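Local coordinates for protein thermophilic dibenzothiophene desulfurization enzyme C (Paenibacillus sp. A11-2, PDB 5XDC) that probably catalyses the FMNH2- and oxygen-dependent oxidation of dibenzothiophene to its 5-oxide and 5,5-dioxide, a sulfur-oxidising step of dibenzothiophene degradation, at residues I77-I80 with A81-D84; Y114-A117 with V118-W122; S245-T248 with P249-L253; H328-P331 with E332-G335; F373-D376 with R377-R380. All blocks are in the same frame, centred on the assembly; numbering follows the deposited sequence. Where two conformers were deposited one is given.

Overall arrangement
All five contacts are local, each within one continuous piece of chain, and they follow in series from contact 1 to contact 5. Contact 1 ends helix 70-83 and contact 2 ends helix 107-119, both in the acyl-CoA dehydrogenase-like N-terminal part. Contacts 3, 4 and 5 sit at the starts of helices 247-276, 331-363 and 376-385. Contacts 3 and 4, centres 12 Å apart, touch mainly through R334, which reaches S245 O, T248 and P249; contacts 1 and 5, centres 14 Å apart, touch where A83 and S82 meet R377 and F378. Contact 2 stands apart from the others. Contact 3 lies nearest FMN-binding residues (S129, Y413), and contact 5 reaches the second subunit.

Contact 1 of 5, residues I77-I80 with A81-D84; sequences IAEI and ASAD
The i to i+4 pattern of helix 70-83 runs across the join: A81 N donates to I77 O at 2.8 Å. The next bond, from S82 N to A78 O, measures 3.0 Å. The pattern tightens at I80 O, which accepts twice: A83 N reaches it at 3.0 Å from well above the carbonyl plane, whereas D84 N meets it at 2.9 Å almost in line with the C=O bond. At D84 the backbone leaves helical angles. Among the side chains, S82 has chi1 at 76°, so that its OG stands between backbone N and carbonyl carbon and gives a 2.6 Å hydrogen bond to E79 O, one turn earlier. A water links the same hydroxyl to E79, donating to S82 OG at 3.1 Å and to E79 OE2 at 2.9 Å; E79 bends at chi2 (62°), which turns its carboxylate toward this side. The methyl of A81 lies 3.3 Å from I77 O, measured from A81 CB. Outside the pair, I77 and I80 pack on F91 of helix 85-104, and D84 forms a salt bridge with R35 while its OD1 accepts from L87 N. This is a helix C-terminus passing directly into an Asp N-cap, the tight corner between helices 70-83 and 85-104 of the acyl-CoA dehydrogenase-like N-terminal domain.

Contact 2 of 5, residues Y114-A117 with V118-W122; sequences YPQA and VRERW
Q116 swings CG away from its backbone N (chi1 -164°) and stays extended beyond it, while E120 sets CG opposite its carbonyl carbon; these torsions bring amide and carboxylate together at W122. Q116 NE2 donates to E120 OE2 at 3.2 Å, in its own amide plane but from above the carboxylate, the two planes being 89° apart. The other oxygen, E120 OE1, receives W122 NE1 at 2.8 Å, so one carboxylate grips both groups and limits the indole's rotation. Q116 CD in turn lies 3.4 Å from W122 CZ2, with amide and ring planes 43° apart. The turn that permits this is a Schellman motif closing helix 107-119: R121 has positive phi, W122 N donates to A117 O at 3.0 Å, in the carbonyl plane on a lone pair, and R121 N makes a weak bond to V118 O at 3.4 Å. A117 CA then sits over the indole face as a CH-pi contact, 3.9 Å from the centroid of the W122 five-membered ring. A117 CB touches W122 CE3 at 3.6 Å. Beyond the turn, R167 of strand 167-174 packs against both Q116 and W122.

Contact 3 of 5, residues S245-T248 with P249-L253; sequences SLWT and PITQL
The first turn of helix 247-276, entered from a short 3-10 segment, joins S245-T248 to P249-L253 in the buried interior near the flavin site; W247 lies beside S129, and Q252 near Y413, both FMN-binding residues. Proline suits such a start, since P249 lacks an amide hydrogen and stands where the helix has not yet begun its regular bonding. That bonding is in place one residue later, where I250 N donates to L246 O at 3.0 Å with an N-H...O angle of 169°, followed by Q252 N to T248 O at 2.8 Å. W247 O is held twice by T251, whose N and OG1 both lie 2.9 Å from it and approach from opposite faces of its plane. The T251 hydroxyl stands opposite the carbonyl carbon (chi1 -64°), a setting that directs it back along the helix to this oxygen. L246 and I250 add an apolar contact on another side, CB of L246 lying 4.1 Å from CD1 of I250. Both polar ends also look to helix 85-104: W247 NE1 donates to S96 O, and T251 OG1 is hydrogen-bonded to S96 OG. T251 also lies over one face of the W247 ring system, with a CH-pi contact from T251 CB to the six-membered ring (4.2 Å to its centroid, 14° off the normal), and OG1 of T251 is 3.2 Å from CE2 of W247, above the plane near the rim.

Contact 4 of 5, residues H328-P331 with E332-G335; sequences HVTP and EQRG. With SO4 (sulfate ion), chain K; SO4 (sulfate ion), chain N.
T330 and Q333 exchange two hydrogen bonds: Q333 N donates to T330 OG1 at 3.1 Å, and T330 N donates to Q333 OE1 at 2.9 Å. Both are nearly straight at the hydrogen (166° and 168°). A chi1 of 68° turns the T330 hydroxyl toward the Q333 amide, while Q333 runs extended beyond CG to return its amide oxygen to the loop. These reciprocal bonds are a capping box, with T330 as N-cap of helix 331-363, which follows helix 293-324 through this loop. Regular backbone bonding begins at once, R334 N to T330 O at 2.9 Å and G335 N to P331 O at 2.7 Å. Apolar contact is supplied by V329, whose CG1 lies 3.9 Å from Q333 CB. A water bridges H328 O and Q333 OE1, donating to both, so the glutamine oxygen collects a second donor. Anions, probably from the crystallisation liquor, complete the polar set. Q333 NE2 gives a bond to O4 of one sulfate at 3.2 Å and a weak one to its O3; R319 and R326 bind that same ion. H328 N donates to O4 of the other sulfate at 2.9 Å, as N327 N does to that ion. R334 points its guanidinium elsewhere, forming a salt bridge with the C-terminal carboxylate of S414 and a hydrogen bond with S245 O.

Contact 5 of 5, residues F373-D376 with R377-R380; sequences FGFD and RFWR
D376 faces R380 one turn on, an i to i+4 salt bridge in the first turn of helix 376-385. Its CB lies 3.4 Å from R377 N, and a chi1 of 62° tucks CG in over the backbone, flanked by N and C; from there OD2 reaches R380 NE at 2.8 Å. That bond is nearly straight (170°) and lies in the guanidinium plane but meets the carboxylate from above its own. OD1 receives a water that in turn accepts from R380 NH2, so the arginine is gripped directly and through solvent; NH2 also bridges to E36. Nearby, the F375 and F378 rings meet obliquely, planes 53° apart, with F378 CD2 over the F375 face. The helix lies at a subunit interface: W379 stacks on W379 of the second subunit and donates to its S357. G374, at positive phi, turns the chain into the helix, and a water links its O to R377 NE, donating to G374 O at 2.8 Å and accepting from NE of R377 at 2.9 Å.

Contact 1 of 5, residues I77-I80 with A81-D84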
loop_
_atom_site.group_PDB
_atom_site.type_symbol
_atom_site.label_atom_id
_atom_site.label_comp_id
_atom_site.label_asym_id
_atom_site.label_seq_id
_atom_site.Cartn_x
_atom_site.Cartn_y
_atom_site.Cartn_z
ATOM N N ILE B 77 -23.694 17.769 2.249
ATOM C CA ILE B 77 -22.368 18.220 1.814
ATOM C C ILE B 77 -21.739 17.183 0.895
ATOM O O ILE B 77 -21.216 17.510 -0.178
ATOM C CB ILE B 77 -21.469 18.495 3.034
ATOM C CG1 ILE B 77 -21.928 19.745 3.797
ATOM C CG2 ILE B 77 -20.010 18.672 2.611
ATOM C CD1 ILE B 77 -21.339 19.885 5.176
ATOM N N ALA B 78 -21.731 15.923 1.330
ATOM C CA ALA B 78 -21.132 14.864 0.517
ATOM C C ALA B 78 -21.845 14.725 -0.819
ATOM O O ALA B 78 -21.206 14.520 -1.861
ATOM C CB ALA B 78 -21.143 13.537 1.282
ATOM N N GLU B 79 -23.172 14.843 -0.820
ATOM C CA GLU B 79 -23.914 14.683 -2.066
ATOM C C GLU B 79 -23.558 15.795 -3.043
ATOM O O GLU B 79 -23.280 15.543 -4.222
ATOM C CB GLU B 79 -25.415 14.666 -1.775
ATOM C CG GLU B 79 -26.301 14.608 -3.010
ATOM C CD GLU B 79 -26.102 13.349 -3.835
ATOM O OE1 GLU B 79 -26.290 13.409 -5.071
ATOM O OE2 GLU B 79 -25.725 12.306 -3.262
ATOM N N ILE B 80 -23.553 17.037 -2.565
ATOM C CA ILE B 80 -23.219 18.142 -3.456
ATOM C C ILE B 80 -21.773 18.028 -3.911
ATOM O O ILE B 80 -21.462 18.261 -5.083
ATOM C CB ILE B 80 -23.505 19.490 -2.769
ATOM C CG1 ILE B 80 -25.020 19.641 -2.584
ATOM C CG2 ILE B 80 -22.967 20.635 -3.587
ATOM C CD1 ILE B 80 -25.448 20.852 -1.787
ATOM N N ALA B 81 -20.869 17.691 -2.992
ATOM C CA ALA B 81 -19.459 17.600 -3.349
ATOM C C ALA B 81 -19.224 16.544 -4.421
ATOM O O ALA B 81 -18.310 16.692 -5.236
ATOM C CB ALA B 81 -18.615 17.273 -2.123
ATOM N N SER B 82 -20.015 15.461 -4.411
ATOM C CA SER B 82 -19.860 14.406 -5.405
ATOM C C SER B 82 -20.154 14.904 -6.809
ATOM O O SER B 82 -19.649 14.324 -7.774
ATOM C CB SER B 82 -20.769 13.218 -5.065
ATOM O OG SER B 82 -22.129 13.474 -5.386
ATOM N N ALA B 83 -20.962 15.957 -6.938
ATOM C CA ALA B 83 -21.296 16.573 -8.216
ATOM C C ALA B 83 -20.341 17.694 -8.586
ATOM O O ALA B 83 -19.943 17.815 -9.750
ATOM C CB ALA B 83 -22.722 17.136 -8.170
ATOM N N ASP B 84 -19.988 18.528 -7.610
ATOM C CA ASP B 84 -19.167 19.711 -7.849
ATOM C C ASP B 84 -18.434 19.979 -6.544
ATOM O O ASP B 84 -19.054 20.406 -5.564
ATOM C CB ASP B 84 -20.031 20.898 -8.273
ATOM C CG ASP B 84 -19.221 22.143 -8.572
ATOM O OD1 ASP B 84 -18.252 22.419 -7.837
ATOM O OD2 ASP B 84 -19.583 22.856 -9.539
HETATM O O HOH W 1 -23.270 10.989 -3.870
#

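Contact 2 of 5, residues Y114-A117 with V118-W122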
loop_
_atom_site.group_PDB
_atom_site.type_symbol
_atom_site.label_atom_id
_atom_site.label_comp_id
_atom_site.label_asym_id
_atom_site.label_seq_id
_atom_site.Cartn_x
_atom_site.Cartn_y
_atom_site.Cartn_z
ATOM N N TYR B 114 -30.243 35.265 12.968
ATOM C CA TYR B 114 -30.712 34.074 12.272
ATOM C C TYR B 114 -31.976 34.351 11.467
ATOM O O TYR B 114 -32.088 33.889 10.328
ATOM C CB TYR B 114 -30.911 32.926 13.262
ATOM C CG TYR B 114 -29.619 32.362 13.817
ATOM C CD1 TYR B 114 -28.384 32.920 13.504
ATOM C CD2 TYR B 114 -29.634 31.261 14.653
ATOM C CE1 TYR B 114 -27.212 32.397 14.025
ATOM C CE2 TYR B 114 -28.468 30.737 15.175
ATOM C CZ TYR B 114 -27.255 31.309 14.844
ATOM O OH TYR B 114 -26.092 30.778 15.356
ATOM N N PRO B 115 -32.950 35.105 11.984
ATOM C CA PRO B 115 -34.081 35.463 11.112
ATOM C C PRO B 115 -33.641 36.267 9.903
ATOM O O PRO B 115 -34.209 36.126 8.813
ATOM C CB PRO B 115 -34.997 36.273 12.046
ATOM C CG PRO B 115 -34.694 35.761 13.378
ATOM C CD PRO B 115 -33.202 35.489 13.381
ATOM N N GLN B 116 -32.635 37.123 10.087
ATOM C CA GLN B 116 -32.095 37.890 8.976
ATOM C C GLN B 116 -31.465 36.970 7.941
ATOM O O GLN B 116 -31.688 37.126 6.736
ATOM C CB GLN B 116 -31.073 38.888 9.510
ATOM C CG GLN B 116 -30.735 39.972 8.542
ATOM C CD GLN B 116 -29.819 41.033 9.125
ATOM O OE1 GLN B 116 -29.309 40.904 10.244
ATOM N NE2 GLN B 116 -29.599 42.092 8.352
ATOM N N ALA B 117 -30.684 35.992 8.405
ATOM C CA ALA B 117 -30.046 35.035 7.505
ATOM C C ALA B 117 -31.072 34.246 6.706
ATOM O O ALA B 117 -30.834 33.904 5.536
ATOM C CB ALA B 117 -29.165 34.085 8.310
ATOM N N VAL B 118 -32.213 33.920 7.326
ATOM C CA VAL B 118 -33.288 33.242 6.603
ATOM C C VAL B 118 -33.913 34.175 5.569
ATOM O O VAL B 118 -34.076 33.815 4.395
ATOM C CB VAL B 118 -34.354 32.720 7.587
ATOM C CG1 VAL B 118 -35.546 32.164 6.817
ATOM C CG2 VAL B 118 -33.778 31.656 8.517
ATOM N N ARG B 119 -34.292 35.382 5.998
ATOM C CA ARG B 119 -35.005 36.316 5.128
ATOM C C ARG B 119 -34.153 36.751 3.943
ATOM O O ARG B 119 -34.644 36.835 2.810
ATOM C CB ARG B 119 -35.442 37.527 5.960
ATOM C CG ARG B 119 -35.969 38.715 5.182
ATOM C CD ARG B 119 -36.349 39.874 6.125
ATOM N NE ARG B 119 -36.282 39.517 7.553
ATOM C CZ ARG B 119 -35.386 39.986 8.427
ATOM N NH1 ARG B 119 -35.425 39.591 9.696
ATOM N NH2 ARG B 119 -34.453 40.851 8.052
ATOM N N GLU B 120 -32.878 37.029 4.188
ATOM C CA GLU B 120 -31.974 37.539 3.172
ATOM C C GLU B 120 -31.184 36.436 2.478
ATOM O O GLU B 120 -30.354 36.741 1.619
ATOM C CB GLU B 120 -31.019 38.557 3.807
ATOM C CG GLU B 120 -31.751 39.751 4.467
ATOM C CD GLU B 120 -30.813 40.819 5.001
ATOM O OE1 GLU B 120 -29.586 40.728 4.789
ATOM O OE2 GLU B 120 -31.311 41.772 5.641
ATOM N N ARG B 121 -31.422 35.174 2.835
ATOM C CA ARG B 121 -30.796 34.023 2.181
ATOM C C ARG B 121 -29.270 34.122 2.228
ATOM O O ARG B 121 -28.582 34.025 1.209
ATOM C CB ARG B 121 -31.318 33.873 0.751
ATOM C CG ARG B 121 -32.842 33.701 0.723
ATOM C CD ARG B 121 -33.362 33.068 -0.550
ATOM N NE ARG B 121 -34.783 32.734 -0.443
ATOM C CZ ARG B 121 -35.271 31.591 0.045
ATOM N NH1 ARG B 121 -34.466 30.619 0.490
ATOM N NH2 ARG B 121 -36.590 31.418 0.088
ATOM N N TRP B 122 -28.746 34.297 3.437
ATOM C CA TRP B 122 -27.310 34.488 3.633
ATOM C C TRP B 122 -26.510 33.240 3.289
ATOM O O TRP B 122 -26.829 32.135 3.730
ATOM C CB TRP B 122 -27.013 34.874 5.071
ATOM C CG TRP B 122 -27.306 36.294 5.407
ATOM C CD1 TRP B 122 -27.853 37.251 4.589
ATOM C CD2 TRP B 122 -27.063 36.926 6.660
ATOM N NE1 TRP B 122 -27.962 38.440 5.270
ATOM C CE2 TRP B 122 -27.486 38.266 6.543
ATOM C CE3 TRP B 122 -26.535 36.487 7.880
ATOM C CZ2 TRP B 122 -27.379 39.173 7.597
ATOM C CZ3 TRP B 122 -26.436 37.390 8.928
ATOM C CH2 TRP B 122 -26.863 38.712 8.781
HETATM O O HOH W 2 -29.384 31.451 4.768
#

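Contact 3 of 5, residues S245-T248 with P249-L253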
loop_
_atom_site.group_PDB
_atom_site.type_symbol
_atom_site.label_atom_id
_atom_site.label_comp_id
_atom_site.label_asym_id
_atom_site.label_seq_id
_atom_site.Cartn_x
_atom_site.Cartn_y
_atom_site.Cartn_z
ATOM N N SER B 245 -14.975 24.856 21.474
ATOM C CA SER B 245 -13.906 24.145 20.780
ATOM C C SER B 245 -14.429 22.985 19.934
ATOM O O SER B 245 -13.621 22.365 19.223
ATOM C CB SER B 245 -12.856 23.645 21.782
ATOM O OG SER B 245 -13.302 22.500 22.493
ATOM N N LEU B 246 -15.737 22.673 19.971
ATOM C CA LEU B 246 -16.309 21.734 19.013
ATOM C C LEU B 246 -16.177 22.230 17.582
ATOM O O LEU B 246 -16.356 21.441 16.652
ATOM C CB LEU B 246 -17.789 21.469 19.270
ATOM C CG LEU B 246 -18.210 20.659 20.501
ATOM C CD1 LEU B 246 -19.739 20.602 20.549
ATOM C CD2 LEU B 246 -17.610 19.255 20.463
ATOM N N TRP B 247 -15.880 23.514 17.388
ATOM C CA TRP B 247 -15.796 24.045 16.034
ATOM C C TRP B 247 -14.831 23.223 15.183
ATOM O O TRP B 247 -15.126 22.924 14.016
ATOM C CB TRP B 247 -15.363 25.515 16.053
ATOM C CG TRP B 247 -15.204 26.038 14.666
ATOM C CD1 TRP B 247 -16.183 26.508 13.861
ATOM C CD2 TRP B 247 -13.996 26.062 13.893
ATOM N NE1 TRP B 247 -15.667 26.859 12.638
ATOM C CE2 TRP B 247 -14.321 26.598 12.634
ATOM C CE3 TRP B 247 -12.671 25.701 14.155
ATOM C CZ2 TRP B 247 -13.373 26.769 11.624
ATOM C CZ3 TRP B 247 -11.727 25.871 13.154
ATOM C CH2 TRP B 247 -12.083 26.401 11.908
ATOM N N THR B 248 -13.692 22.825 15.760
ATOM C CA THR B 248 -12.680 22.134 14.959
ATOM C C THR B 248 -13.128 20.742 14.554
ATOM O O THR B 248 -13.076 20.433 13.354
ATOM C CB THR B 248 -11.349 22.092 15.708
ATOM O OG1 THR B 248 -11.167 23.321 16.402
ATOM C CG2 THR B 248 -10.196 21.886 14.716
ATOM N N PRO B 249 -13.562 19.852 15.462
ATOM C CA PRO B 249 -14.048 18.549 14.979
ATOM C C PRO B 249 -15.200 18.678 14.005
ATOM O O PRO B 249 -15.236 17.944 13.012
ATOM C CB PRO B 249 -14.449 17.806 16.265
ATOM C CG PRO B 249 -14.473 18.857 17.344
ATOM C CD PRO B 249 -13.505 19.908 16.934
ATOM N N ILE B 250 -16.137 19.610 14.237
ATOM C CA ILE B 250 -17.230 19.815 13.289
ATOM C C ILE B 250 -16.676 20.119 11.906
ATOM O O ILE B 250 -17.123 19.563 10.895
ATOM C CB ILE B 250 -18.151 20.953 13.766
ATOM C CG1 ILE B 250 -18.973 20.473 14.964
ATOM C CG2 ILE B 250 -19.063 21.425 12.643
ATOM C CD1 ILE B 250 -19.722 21.598 15.667
ATOM N N THR B 251 -15.719 21.035 11.852
ATOM C CA THR B 251 -15.200 21.510 10.576
ATOM C C THR B 251 -14.339 20.447 9.910
ATOM O O THR B 251 -14.401 20.267 8.692
ATOM C CB THR B 251 -14.420 22.803 10.807
ATOM O OG1 THR B 251 -15.314 23.819 11.286
ATOM C CG2 THR B 251 -13.759 23.307 9.512
ATOM N N GLN B 252 -13.536 19.739 10.694
ATOM C CA GLN B 252 -12.716 18.670 10.134
ATOM C C GLN B 252 -13.582 17.530 9.612
ATOM O O GLN B 252 -13.208 16.867 8.639
ATOM C CB GLN B 252 -11.716 18.204 11.193
ATOM C CG GLN B 252 -10.656 19.230 11.488
ATOM C CD GLN B 252 -9.568 19.252 10.418
ATOM O OE1 GLN B 252 -9.189 18.207 9.903
ATOM N NE2 GLN B 252 -9.076 20.438 10.080
ATOM N N LEU B 253 -14.767 17.320 10.192
ATOM C CA LEU B 253 -15.684 16.329 9.635
ATOM C C LEU B 253 -16.415 16.842 8.397
ATOM O O LEU B 253 -16.785 16.041 7.526
ATOM C CB LEU B 253 -16.684 15.857 10.698
ATOM C CG LEU B 253 -17.441 14.578 10.354
ATOM C CD1 LEU B 253 -16.524 13.395 10.242
ATOM C CD2 LEU B 253 -18.498 14.286 11.416
#

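Contact 4 of 5, residues H328-P331 with E332-G335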
loop_
_atom_site.group_PDB
_atom_site.type_symbol
_atom_site.label_atom_id
_atom_site.label_comp_id
_atom_site.label_asym_id
_atom_site.label_seq_id
_atom_site.Cartn_x
_atom_site.Cartn_y
_atom_site.Cartn_z
ATOM N N HIS B 328 -23.202 21.853 28.070
ATOM C CA HIS B 328 -21.787 21.859 28.391
ATOM C C HIS B 328 -21.141 20.620 27.797
ATOM O O HIS B 328 -21.776 19.570 27.652
ATOM C CB HIS B 328 -21.550 21.921 29.891
ATOM C CG HIS B 328 -22.116 23.152 30.524
ATOM N ND1 HIS B 328 -23.337 23.164 31.163
ATOM C CD2 HIS B 328 -21.648 24.422 30.576
ATOM C CE1 HIS B 328 -23.588 24.385 31.602
ATOM N NE2 HIS B 328 -22.579 25.167 31.260
ATOM N N VAL B 329 -19.876 20.774 27.433
ATOM C CA VAL B 329 -19.083 19.702 26.852
ATOM C C VAL B 329 -17.752 19.680 27.578
ATOM O O VAL B 329 -17.134 20.734 27.780
ATOM C CB VAL B 329 -18.880 19.900 25.341
ATOM C CG1 VAL B 329 -17.947 18.826 24.784
ATOM C CG2 VAL B 329 -20.218 19.871 24.628
ATOM N N THR B 330 -17.315 18.486 27.976
ATOM C CA THR B 330 -16.054 18.329 28.677
ATOM C C THR B 330 -14.912 18.114 27.695
ATOM O O THR B 330 -15.130 17.677 26.562
ATOM C CB THR B 330 -16.118 17.137 29.622
ATOM O OG1 THR B 330 -16.201 15.933 28.851
ATOM C CG2 THR B 330 -17.335 17.235 30.542
ATOM N N PRO B 331 -13.679 18.399 28.120
ATOM C CA PRO B 331 -12.525 18.135 27.248
ATOM C C PRO B 331 -12.430 16.684 26.830
ATOM O O PRO B 331 -11.940 16.389 25.733
ATOM C CB PRO B 331 -11.322 18.546 28.103
ATOM C CG PRO B 331 -11.874 19.285 29.281
ATOM C CD PRO B 331 -13.291 18.909 29.446
ATOM N N GLU B 332 -12.880 15.763 27.681
ATOM C CA GLU B 332 -12.852 14.352 27.326
ATOM C C GLU B 332 -13.838 14.047 26.209
ATOM O O GLU B 332 -13.502 13.323 25.261
ATOM C CB GLU B 332 -13.138 13.502 28.564
ATOM C CG GLU B 332 -12.015 13.570 29.600
ATOM C CD GLU B 332 -12.002 14.851 30.460
ATOM O OE1 GLU B 332 -13.058 15.516 30.616
ATOM O OE2 GLU B 332 -10.917 15.189 30.995
ATOM N N GLN B 333 -15.055 14.601 26.291
ATOM C CA GLN B 333 -16.027 14.435 25.218
ATOM C C GLN B 333 -15.515 15.050 23.922
ATOM O O GLN B 333 -15.634 14.452 22.849
ATOM C CB GLN B 333 -17.360 15.076 25.611
ATOM C CG GLN B 333 -18.060 14.382 26.789
ATOM C CD GLN B 333 -19.253 15.173 27.304
ATOM O OE1 GLN B 333 -19.226 16.404 27.327
ATOM N NE2 GLN B 333 -20.309 14.468 27.704
ATOM N N ARG B 334 -14.977 16.267 24.007
ATOM C CA ARG B 334 -14.471 16.946 22.821
ATOM C C ARG B 334 -13.275 16.197 22.241
ATOM O O ARG B 334 -13.168 16.039 21.019
ATOM C CB ARG B 334 -14.086 18.384 23.168
ATOM C CG ARG B 334 -13.719 19.241 21.972
ATOM C CD ARG B 334 -12.228 19.240 21.664
ATOM N NE ARG B 334 -11.933 20.250 20.653
ATOM C CZ ARG B 334 -10.885 20.244 19.833
ATOM N NH1 ARG B 334 -9.992 19.262 19.866
ATOM N NH2 ARG B 334 -10.745 21.231 18.962
ATOM N N GLY B 335 -12.379 15.730 23.112
ATOM C CA GLY B 335 -11.182 15.046 22.649
ATOM C C GLY B 335 -11.486 13.726 21.975
ATOM O O GLY B 335 -10.940 13.423 20.908
HETATM S S SO4 K . -21.840 11.113 27.226
HETATM O O1 SO4 K . -21.970 9.789 27.834
HETATM O O2 SO4 K . -22.630 11.154 25.995
HETATM O O3 SO4 K . -22.346 12.130 28.151
HETATM O O4 SO4 K . -20.420 11.360 26.988
HETATM S S SO4 N . -26.042 19.145 29.452
HETATM O O1 SO4 N . -25.833 17.701 29.523
HETATM O O2 SO4 N . -26.851 19.468 28.277
HETATM O O3 SO4 N . -26.753 19.600 30.649
HETATM O O4 SO4 N . -24.738 19.805 29.395
HETATM O O HOH W 3 -22.235 16.941 27.900
#

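Contact 5 of 5, residues F373-D376 with R377-R380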
loop_
_atom_site.group_PDB
_atom_site.type_symbol
_atom_site.label_atom_id
_atom_site.label_comp_id
_atom_site.label_asym_id
_atom_site.label_seq_id
_atom_site.Cartn_x
_atom_site.Cartn_y
_atom_site.Cartn_z
ATOM N N PHE B 373 -12.757 14.426 -21.481
ATOM C CA PHE B 373 -13.444 13.597 -20.497
ATOM C C PHE B 373 -13.427 14.279 -19.126
ATOM O O PHE B 373 -14.446 14.321 -18.422
ATOM C CB PHE B 373 -12.781 12.215 -20.464
ATOM C CG PHE B 373 -13.375 11.247 -19.458
ATOM C CD1 PHE B 373 -14.705 11.321 -19.078
ATOM C CD2 PHE B 373 -12.585 10.253 -18.905
ATOM C CE1 PHE B 373 -15.223 10.430 -18.156
ATOM C CE2 PHE B 373 -13.110 9.356 -17.985
ATOM C CZ PHE B 373 -14.427 9.451 -17.615
ATOM N N GLY B 374 -12.285 14.842 -18.747
ATOM C CA GLY B 374 -12.223 15.692 -17.574
ATOM C C GLY B 374 -12.230 14.961 -16.250
ATOM O O GLY B 374 -12.500 15.580 -15.216
ATOM N N PHE B 375 -11.915 13.672 -16.245
ATOM C CA PHE B 375 -12.001 12.889 -15.014
ATOM C C PHE B 375 -10.969 13.331 -13.992
ATOM O O PHE B 375 -11.179 13.152 -12.784
ATOM C CB PHE B 375 -11.831 11.405 -15.345
ATOM C CG PHE B 375 -11.975 10.498 -14.156
ATOM C CD1 PHE B 375 -13.221 10.091 -13.738
ATOM C CD2 PHE B 375 -10.858 10.059 -13.464
ATOM C CE1 PHE B 375 -13.356 9.279 -12.650
ATOM C CE2 PHE B 375 -11.000 9.232 -12.375
ATOM C CZ PHE B 375 -12.246 8.850 -11.974
ATOM N N ASP B 376 -9.869 13.925 -14.446
ATOM C CA ASP B 376 -8.826 14.392 -13.551
ATOM C C ASP B 376 -9.312 15.467 -12.593
ATOM O O ASP B 376 -8.607 15.756 -11.632
ATOM C CB ASP B 376 -7.655 14.925 -14.364
ATOM C CG ASP B 376 -8.030 16.094 -15.216
ATOM O OD1 ASP B 376 -8.870 15.930 -16.123
ATOM O OD2 ASP B 376 -7.463 17.187 -14.999
ATOM N N ARG B 377 -10.477 16.066 -12.845
ATOM C CA ARG B 377 -11.047 17.033 -11.909
ATOM C C ARG B 377 -11.171 16.459 -10.505
ATOM O O ARG B 377 -10.930 17.160 -9.515
ATOM C CB ARG B 377 -12.415 17.487 -12.415
ATOM C CG ARG B 377 -13.131 18.439 -11.505
ATOM C CD ARG B 377 -14.427 18.929 -12.170
ATOM N NE ARG B 377 -15.290 17.820 -12.584
ATOM C CZ ARG B 377 -16.187 17.227 -11.810
ATOM N NH1 ARG B 377 -16.382 17.645 -10.564
ATOM N NH2 ARG B 377 -16.897 16.215 -12.284
ATOM N N PHE B 378 -11.553 15.184 -10.387
ATOM C CA PHE B 378 -11.724 14.596 -9.061
ATOM C C PHE B 378 -10.400 14.550 -8.301
ATOM O O PHE B 378 -10.318 14.983 -7.143
ATOM C CB PHE B 378 -12.330 13.198 -9.187
ATOM C CG PHE B 378 -13.725 13.185 -9.767
ATOM C CD1 PHE B 378 -14.825 13.492 -8.972
ATOM C CD2 PHE B 378 -13.941 12.834 -11.093
ATOM C CE1 PHE B 378 -16.109 13.468 -9.497
ATOM C CE2 PHE B 378 -15.218 12.802 -11.627
ATOM C CZ PHE B 378 -16.304 13.134 -10.827
ATOM N N TRP B 379 -9.339 14.060 -8.946
ATOM C CA TRP B 379 -8.027 14.070 -8.313
ATOM C C TRP B 379 -7.576 15.493 -8.026
ATOM O O TRP B 379 -7.058 15.775 -6.944
ATOM C CB TRP B 379 -7.004 13.347 -9.185
ATOM C CG TRP B 379 -5.592 13.436 -8.648
ATOM C CD1 TRP B 379 -5.020 12.633 -7.713
ATOM C CD2 TRP B 379 -4.594 14.389 -9.018
ATOM N NE1 TRP B 379 -3.723 13.031 -7.462
ATOM C CE2 TRP B 379 -3.439 14.108 -8.255
ATOM C CE3 TRP B 379 -4.559 15.451 -9.923
ATOM C CZ2 TRP B 379 -2.270 14.839 -8.374
ATOM C CZ3 TRP B 379 -3.392 16.184 -10.030
ATOM C CH2 TRP B 379 -2.265 15.870 -9.268
ATOM N N ARG B 380 -7.774 16.411 -8.972
ATOM C CA ARG B 380 -7.325 17.783 -8.738
ATOM C C ARG B 380 -8.027 18.399 -7.526
ATOM O O ARG B 380 -7.388 19.038 -6.682
ATOM C CB ARG B 380 -7.557 18.639 -9.981
ATOM C CG ARG B 380 -6.584 18.347 -11.114
ATOM C CD ARG B 380 -6.683 19.385 -12.208
ATOM N NE ARG B 380 -7.846 19.204 -13.063
ATOM C CZ ARG B 380 -8.953 19.948 -13.029
ATOM N NH1 ARG B 380 -9.090 20.931 -12.157
ATOM N NH2 ARG B 380 -9.943 19.691 -13.861
HETATM O O HOH W 4 -14.264 17.713 -15.293
HETATM O O HOH W 5 -9.318 11.983 -11.076
HETATM O O HOH W 6 -10.115 18.283 -16.469
#